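Glycoside Hydrolase (Bacteroides uniformis, PDB 5TA0) probably hydrolyses agarose-type galactans as a family 86 glycoside hydrolase of a human gut bacterium, and is captured here with neoagarooctaose. Local coordinates at residues Pro99-Pro102 against Asp106-Asp109; Thr228-Val233 against Lys273-Phe278. All coordinates share one frame; numbering follows the deposited sequence. Where two conformers were deposited one is given.

Interaction 1: Pro99-Pro102 against Asp106-Asp109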
ATOM      1  N   PRO A  99      34.424   5.170  22.267  1.00  7.67           N
ATOM      2  CA  PRO A  99      35.786   4.708  22.545  1.00  7.84           C
ATOM      3  C   PRO A  99      35.864   3.484  23.457  1.00  8.41           C
ATOM      4  O   PRO A  99      36.908   2.833  23.479  1.00 10.06           O
ATOM      5  CB  PRO A  99      36.436   5.938  23.213  1.00  7.70           C
ATOM      6  CG  PRO A  99      35.304   6.683  23.801  1.00  7.91           C
ATOM      7  CD  PRO A  99      34.144   6.488  22.872  1.00  7.87           C
ATOM      8  N   GLU A 100      34.800   3.185  24.207  1.00  9.01           N
ATOM      9  CA  GLU A 100      34.778   2.003  25.064  1.00  9.92           C
ATOM     10  C   GLU A 100      34.270   0.767  24.356  1.00  9.48           C
ATOM     11  O   GLU A 100      34.406  -0.333  24.901  1.00 11.04           O
ATOM     12  CB  GLU A 100      33.906   2.256  26.298  1.00 11.18           C
ATOM     13  CG  GLU A 100      34.500   3.318  27.221  1.00 13.73           C
ATOM     14  CD  GLU A 100      33.628   3.638  28.426  1.00 17.46           C
ATOM     15  OE1 GLU A 100      32.382   3.529  28.376  1.00 20.40           O
ATOM     16  OE2 GLU A 100      34.222   4.043  29.436  1.00 21.28           O
ATOM     17  N   ARG A 101      33.589   0.933  23.215  1.00  8.31           N
ATOM     18  CA  ARG A 101      32.896  -0.195  22.561  1.00  8.10           C
ATOM     19  C   ARG A 101      33.031  -0.080  21.059  1.00  7.79           C
ATOM     20  O   ARG A 101      32.184   0.512  20.395  1.00  8.16           O
ATOM     21  CB  ARG A 101      31.405  -0.214  22.942  1.00  8.19           C
ATOM     22  CG  ARG A 101      31.135  -0.481  24.419  1.00  8.76           C
ATOM     23  CD  ARG A 101      29.653  -0.549  24.738  1.00  9.25           C
ATOM     24  NE  ARG A 101      29.019   0.694  24.334  1.00  9.32           N
ATOM     25  CZ  ARG A 101      27.726   0.860  24.068  1.00  8.99           C
ATOM     26  NH1 ARG A 101      27.312   2.039  23.645  1.00  9.05           N
ATOM     27  NH2 ARG A 101      26.850  -0.125  24.241  1.00  9.20           N
ATOM     28  N   PRO A 102      34.084  -0.670  20.490  1.00  7.96           N
ATOM     29  CA  PRO A 102      34.243  -0.657  19.040  1.00  7.90           C
ATOM     30  C   PRO A 102      32.984  -1.177  18.349  1.00  7.77           C
ATOM     31  O   PRO A 102      32.385  -2.149  18.786  1.00  7.94           O
ATOM     32  CB  PRO A 102      35.410  -1.607  18.810  1.00  8.34           C
ATOM     33  CG  PRO A 102      36.211  -1.552  20.073  1.00  8.43           C
ATOM     34  CD  PRO A 102      35.231  -1.300  21.179  1.00  8.07           C
ATOM     35  N   ASP A 106      28.925   6.392  19.569  1.00  7.64           N
ATOM     36  CA  ASP A 106      29.183   7.020  20.863  1.00  8.15           C
ATOM     37  C   ASP A 106      27.906   7.643  21.423  1.00  7.88           C
ATOM     38  O   ASP A 106      27.337   8.509  20.777  1.00  7.37           O
ATOM     39  CB  ASP A 106      30.236   8.092  20.718  1.00  8.50           C
ATOM     40  CG  ASP A 106      30.613   8.696  22.047  1.00  9.08           C
ATOM     41  OD1 ASP A 106      31.064   7.922  22.940  1.00 10.70           O
ATOM     42  OD2 ASP A 106      30.381   9.916  22.204  1.00 10.44           O
ATOM     43  N   PRO A 107      27.462   7.218  22.626  1.00  8.03           N
ATOM     44  CA  PRO A 107      26.206   7.814  23.116  1.00  8.38           C
ATOM     45  C   PRO A 107      26.242   9.310  23.271  1.00  8.91           C
ATOM     46  O   PRO A 107      25.241   9.976  22.995  1.00  9.05           O
ATOM     47  CB  PRO A 107      25.981   7.091  24.446  1.00  8.76           C
ATOM     48  CG  PRO A 107      26.649   5.766  24.281  1.00  8.86           C
ATOM     49  CD  PRO A 107      27.857   6.052  23.430  1.00  8.42           C
ATOM     50  N   ASP A 108      27.369   9.877  23.690  1.00  9.22           N
ATOM     51  CA  ASP A 108      27.455  11.336  23.865  1.00  9.85           C
ATOM     52  C   ASP A 108      27.396  12.075  22.540  1.00  9.60           C
ATOM     53  O   ASP A 108      26.677  13.058  22.400  1.00 10.00           O
ATOM     54  CB  ASP A 108      28.751  11.717  24.585  1.00 10.64           C
ATOM     55  CG  ASP A 108      28.789  11.269  26.017  1.00 12.29           C
ATOM     56  OD1 ASP A 108      27.764  11.311  26.725  1.00 13.68           O
ATOM     57  OD2 ASP A 108      29.890  10.892  26.467  1.00 15.40           O
ATOM     58  N   ASP A 109      28.162  11.627  21.548  1.00  9.28           N
ATOM     59  CA  ASP A 109      28.148  12.295  20.264  1.00  8.91           C
ATOM     60  C   ASP A 109      26.782  12.127  19.583  1.00  8.75           C
ATOM     61  O   ASP A 109      26.269  13.051  18.942  1.00  8.66           O
ATOM     62  CB  ASP A 109      29.235  11.807  19.336  1.00  9.07           C
ATOM     63  CG  ASP A 109      29.466  12.756  18.199  1.00  9.67           C
ATOM     64  OD1 ASP A 109      29.659  13.988  18.452  1.00 10.65           O
ATOM     65  OD2 ASP A 109      29.485  12.337  17.030  1.00 10.02           O
TER
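Pro99 and Asp106 provide one of the two touches by which the loop 99-102 meets the start of the helix that follows it. The ring of Pro99 approaches the carboxylate at a slant, and its CD lies 3.4 Å from Asp106 OD1. CD is bonded to the proline nitrogen, so its hydrogens are somewhat polarised and the approach to a carboxylate oxygen is probably mildly favourable, although no hydrogen bond spans the two segments. The other touch sets Arg101 against the ring of Pro107: Arg101 NH1 stands 3.8 Å from Pro107 CG and 4.1 Å from Pro107 CD, with CG approaching the guanidinium obliquely. Together the two touches bury a modest 107 Å².

Salt bridges probably fix the guanidinium. Arg101 NE is bridged to Asp98 and NH1 to Glu174 of helix 170-183, so two carboxylates grip the group while NH1 also touches the proline ring.

The side-chain hydrogen bonding of the contact lies within 106-109. With its CG anti to the backbone N (chi1 -176°), Asp106 turns OD2 towards the first turn of the helix, where it accepts from Asp109 N at 2.9 Å with an N-H...O angle of 155°. The donor arrives on the anti side of OD2, 32° out of the carboxylate plane. The two oxygens thus divide their work, OD2 capping the helix and OD1 meeting Pro99. Asp109 points its own carboxylate elsewhere, to Lys96 N and the guanidinium of Arg112.

The arrangement is a classic helix N-cap: an aspartate at the cap position binds the amide three residues on, and a proline, which has no N-H to offer, fills the first helical position at the start of helix 107-123.

Interaction 2: Thr228-Val233 against Lys273-Phe278. With EDO (1,2-ethanediol), chain L.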
ATOM      1  N   THR A 228      16.144  -8.441  16.924  1.00  7.63           N
ATOM      2  CA  THR A 228      17.123  -7.731  17.742  1.00  8.09           C
ATOM      3  C   THR A 228      16.920  -6.219  17.671  1.00  7.99           C
ATOM      4  O   THR A 228      16.974  -5.525  18.692  1.00  8.42           O
ATOM      5  CB  THR A 228      18.524  -8.163  17.333  1.00  8.90           C
ATOM      6  OG1 THR A 228      18.646  -9.576  17.624  1.00 10.25           O
ATOM      7  CG2 THR A 228      19.614  -7.382  18.098  1.00  9.49           C
ATOM      8  N   ILE A 229      16.652  -5.683  16.481  1.00  7.22           N
ATOM      9  CA  ILE A 229      16.380  -4.254  16.359  1.00  6.96           C
ATOM     10  C   ILE A 229      15.134  -3.859  17.157  1.00  7.20           C
ATOM     11  O   ILE A 229      15.150  -2.867  17.889  1.00  7.13           O
ATOM     12  CB  ILE A 229      16.260  -3.778  14.892  1.00  6.93           C
ATOM     13  CG1 ILE A 229      17.553  -4.056  14.109  1.00  7.00           C
ATOM     14  CG2 ILE A 229      15.913  -2.299  14.832  1.00  7.21           C
ATOM     15  CD1 ILE A 229      18.831  -3.467  14.661  1.00  7.28           C
ATOM     16  N   ALA A 230      14.065  -4.639  17.034  1.00  7.37           N
ATOM     17  CA  ALA A 230      12.840  -4.328  17.750  1.00  7.77           C
ATOM     18  C   ALA A 230      13.109  -4.269  19.255  1.00  8.16           C
ATOM     19  O   ALA A 230      12.637  -3.342  19.950  1.00  8.28           O
ATOM     20  CB  ALA A 230      11.755  -5.336  17.415  1.00  8.17           C
ATOM     21  N   ALA A 231      13.842  -5.246  19.759  1.00  8.11           N
ATOM     22  CA  ALA A 231      14.119  -5.298  21.210  1.00  8.46           C
ATOM     23  C   ALA A 231      14.928  -4.088  21.668  1.00  8.43           C
ATOM     24  O   ALA A 231      14.663  -3.515  22.728  1.00  8.71           O
ATOM     25  CB  ALA A 231      14.807  -6.580  21.573  1.00  9.10           C
ATOM     26  N   GLN A 232      15.911  -3.676  20.869  0.50  8.63           N
ATOM     27  CA  GLN A 232      16.722  -2.504  21.227  0.50  9.01           C
ATOM     28  C   GLN A 232      15.929  -1.205  21.132  0.50  8.81           C
ATOM     29  O   GLN A 232      16.046  -0.336  22.000  0.50  8.72           O
ATOM     30  CB  GLN A 232      17.963  -2.419  20.347  0.50  9.45           C
ATOM     31  CG  GLN A 232      18.988  -3.506  20.605  0.50  9.92           C
ATOM     32  CD  GLN A 232      19.753  -3.309  21.898  0.50 10.39           C
ATOM     33  OE1 GLN A 232      20.891  -2.852  21.884  0.50 11.80           O
ATOM     34  NE2 GLN A 232      19.129  -3.640  23.020  0.50 10.33           N
ATOM     35  N   VAL A 233      15.102  -1.051  20.100  1.00  8.24           N
ATOM     36  CA  VAL A 233      14.282   0.147  19.988  1.00  8.35           C
ATOM     37  C   VAL A 233      13.359   0.254  21.204  1.00  8.61           C
ATOM     38  O   VAL A 233      13.233   1.346  21.778  1.00  8.67           O
ATOM     39  CB  VAL A 233      13.470   0.168  18.665  1.00  8.08           C
ATOM     40  CG1 VAL A 233      12.379   1.230  18.680  1.00  8.42           C
ATOM     41  CG2 VAL A 233      14.411   0.411  17.478  1.00  8.31           C
ATOM     42  N   LYS A 273       6.333 -12.796  15.511  1.00  9.89           N
ATOM     43  CA  LYS A 273       5.851 -12.551  16.866  1.00 11.36           C
ATOM     44  C   LYS A 273       6.424 -11.290  17.500  1.00 11.22           C
ATOM     45  O   LYS A 273       5.839 -10.782  18.453  1.00 13.09           O
ATOM     46  CB  LYS A 273       6.147 -13.767  17.775  1.00 14.06           C
ATOM     47  CG  LYS A 273       7.624 -13.988  18.075  1.00 17.34           C
ATOM     48  CD  LYS A 273       7.942 -15.283  18.828  1.00 22.33           C
ATOM     49  CE  LYS A 273       9.393 -15.314  19.309  1.00 24.84           C
ATOM     50  NZ  LYS A 273      10.422 -14.879  18.304  1.00 27.00           N
ATOM     51  N   ASP A 274       7.565 -10.816  17.004  1.00  9.88           N
ATOM     52  CA  ASP A 274       8.226  -9.639  17.543  1.00  9.69           C
ATOM     53  C   ASP A 274       7.883  -8.351  16.805  1.00  9.13           C
ATOM     54  O   ASP A 274       8.243  -7.274  17.265  1.00  9.43           O
ATOM     55  CB  ASP A 274       9.749  -9.860  17.515  1.00 10.65           C
ATOM     56  CG  ASP A 274      10.172 -11.079  18.307  1.00 11.51           C
ATOM     57  OD1 ASP A 274       9.632 -11.296  19.421  1.00 13.09           O
ATOM     58  OD2 ASP A 274      11.041 -11.819  17.799  1.00 12.77           O
ATOM     59  N   MET A 275       7.196  -8.451  15.676  1.00  8.21           N
ATOM     60  CA  MET A 275       6.824  -7.281  14.884  1.00  8.22           C
ATOM     61  C   MET A 275       5.443  -6.787  15.301  1.00  8.11           C
ATOM     62  O   MET A 275       4.495  -7.577  15.433  1.00  9.12           O
ATOM     63  CB  MET A 275       6.809  -7.620  13.409  1.00  8.09           C
ATOM     64  CG  MET A 275       8.168  -8.034  12.806  1.00  8.32           C
ATOM     65  SD  MET A 275       9.499  -6.802  12.893  1.00  8.27           S
ATOM     66  CE  MET A 275      10.311  -7.285  14.423  1.00  8.16           C
ATOM     67  N   ASP A 276       5.307  -5.472  15.475  1.00  7.45           N
ATOM     68  CA  ASP A 276       3.970  -4.849  15.625  1.00  7.85           C
ATOM     69  C   ASP A 276       3.208  -4.737  14.326  1.00  7.57           C
ATOM     70  O   ASP A 276       1.984  -4.674  14.328  1.00  8.44           O
ATOM     71  CB  ASP A 276       4.096  -3.486  16.291  1.00  8.32           C
ATOM     72  CG  ASP A 276       4.754  -3.592  17.643  1.00  8.89           C
ATOM     73  OD1 ASP A 276       4.120  -4.161  18.577  1.00 11.94           O
ATOM     74  OD2 ASP A 276       5.905  -3.181  17.790  1.00  9.55           O
ATOM     75  N   PHE A 277       3.929  -4.626  13.208  1.00  6.70           N
ATOM     76  CA  PHE A 277       3.292  -4.526  11.901  1.00  6.68           C
ATOM     77  C   PHE A 277       4.232  -5.130  10.868  1.00  6.44           C
ATOM     78  O   PHE A 277       5.447  -5.264  11.115  1.00  6.57           O
ATOM     79  CB  PHE A 277       2.925  -3.057  11.560  1.00  6.68           C
ATOM     80  CG  PHE A 277       4.091  -2.124  11.434  1.00  6.81           C
ATOM     81  CD1 PHE A 277       4.642  -1.513  12.568  1.00  7.02           C
ATOM     82  CD2 PHE A 277       4.651  -1.842  10.196  1.00  6.91           C
ATOM     83  CE1 PHE A 277       5.724  -0.650  12.461  1.00  6.59           C
ATOM     84  CE2 PHE A 277       5.724  -0.984  10.097  1.00  7.00           C
ATOM     85  CZ  PHE A 277       6.268  -0.398  11.220  1.00  6.56           C
ATOM     86  N   PHE A 278       3.640  -5.545   9.749  1.00  6.26           N
ATOM     87  CA  PHE A 278       4.379  -5.998   8.569  1.00  6.64           C
ATOM     88  C   PHE A 278       4.403  -4.865   7.572  1.00  6.59           C
ATOM     89  O   PHE A 278       3.467  -4.055   7.540  1.00  6.82           O
ATOM     90  CB  PHE A 278       3.739  -7.247   7.988  1.00  6.89           C
ATOM     91  CG  PHE A 278       3.942  -8.491   8.820  1.00  7.19           C
ATOM     92  CD1 PHE A 278       4.981  -8.608   9.757  1.00  7.60           C
ATOM     93  CD2 PHE A 278       3.076  -9.574   8.694  1.00  7.34           C
ATOM     94  CE1 PHE A 278       5.161  -9.789  10.482  1.00  8.03           C
ATOM     95  CE2 PHE A 278       3.256 -10.724   9.408  1.00  7.48           C
ATOM     96  CZ  PHE A 278       4.289 -10.847  10.315  1.00  7.58           C
TER
HETATM   97  C1  EDO L 709       5.183  -7.390  20.378  1.00 36.21           C
HETATM   98  O1  EDO L 709       5.298  -5.970  20.269  1.00 34.47           O
HETATM   99  C2  EDO L 709       4.611  -7.923  19.077  1.00 34.68           C
HETATM  100  O2  EDO L 709       3.487  -7.156  18.641  1.00 36.42           O
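Ala230 meets Asp274 and Met275 where helix 219-236 of the alpha/beta barrel packs beside the loop that leads into strand 277-285 of the parallel sheet. The apolar part is a methyl-to-methyl touch, Ala230 CB lying 3.9 Å from Met275 CE. The CB of Met275 points away from the helix, but bends at chi2 (-60°) and chi3 (93°) swing the chain back until CE arrives there. Ala230 CB also sits 4.0 Å from Asp274 O, a van der Waals approach to the backbone. Consistent with the small side chain of Ala230, the CA atoms of Ala230 and Asp274 are 7.0 Å apart.

The polar groups work around this patch. Asp274 OD2 bonds to Ser227 OG and receives Lys273 NZ, a 3.2 Å salt bridge that enters 36° out of the carboxylate plane. Asp276 OD2 takes both Lys234 NZ and Val242 N, tying the loop to the end of the same helix and to the neighbouring strand. The other oxygen of Asp276 serves 1,2-ethanediol, probably from the crystallisation liquor: Asp276 OD1 accepts from the diol's O1 at 2.7 Å and from its O2 at 3.1 Å.

The pair illustrates how chemistry follows position. Interaction 1 is a surface contact, its centre about 39 Å from the centre of the chain, where a short loop folds back on the helix it precedes and each touch pairs a proline ring with a charged side chain. Interaction 2, its centre about 20 Å from that of the chain, is buried, joining segments 40 residues apart at their closest ends through two methyl groups and a backbone carbonyl. The centres of the two contacts are 24 Å apart, yet both border helix 170-183: Arg101 is bridged to its Glu174, which Gln232 also touches, whereas Ile229 and Val233 rest on its Tyr176. That helix therefore meets a charge from 99-102 and largely apolar packing from 228-233.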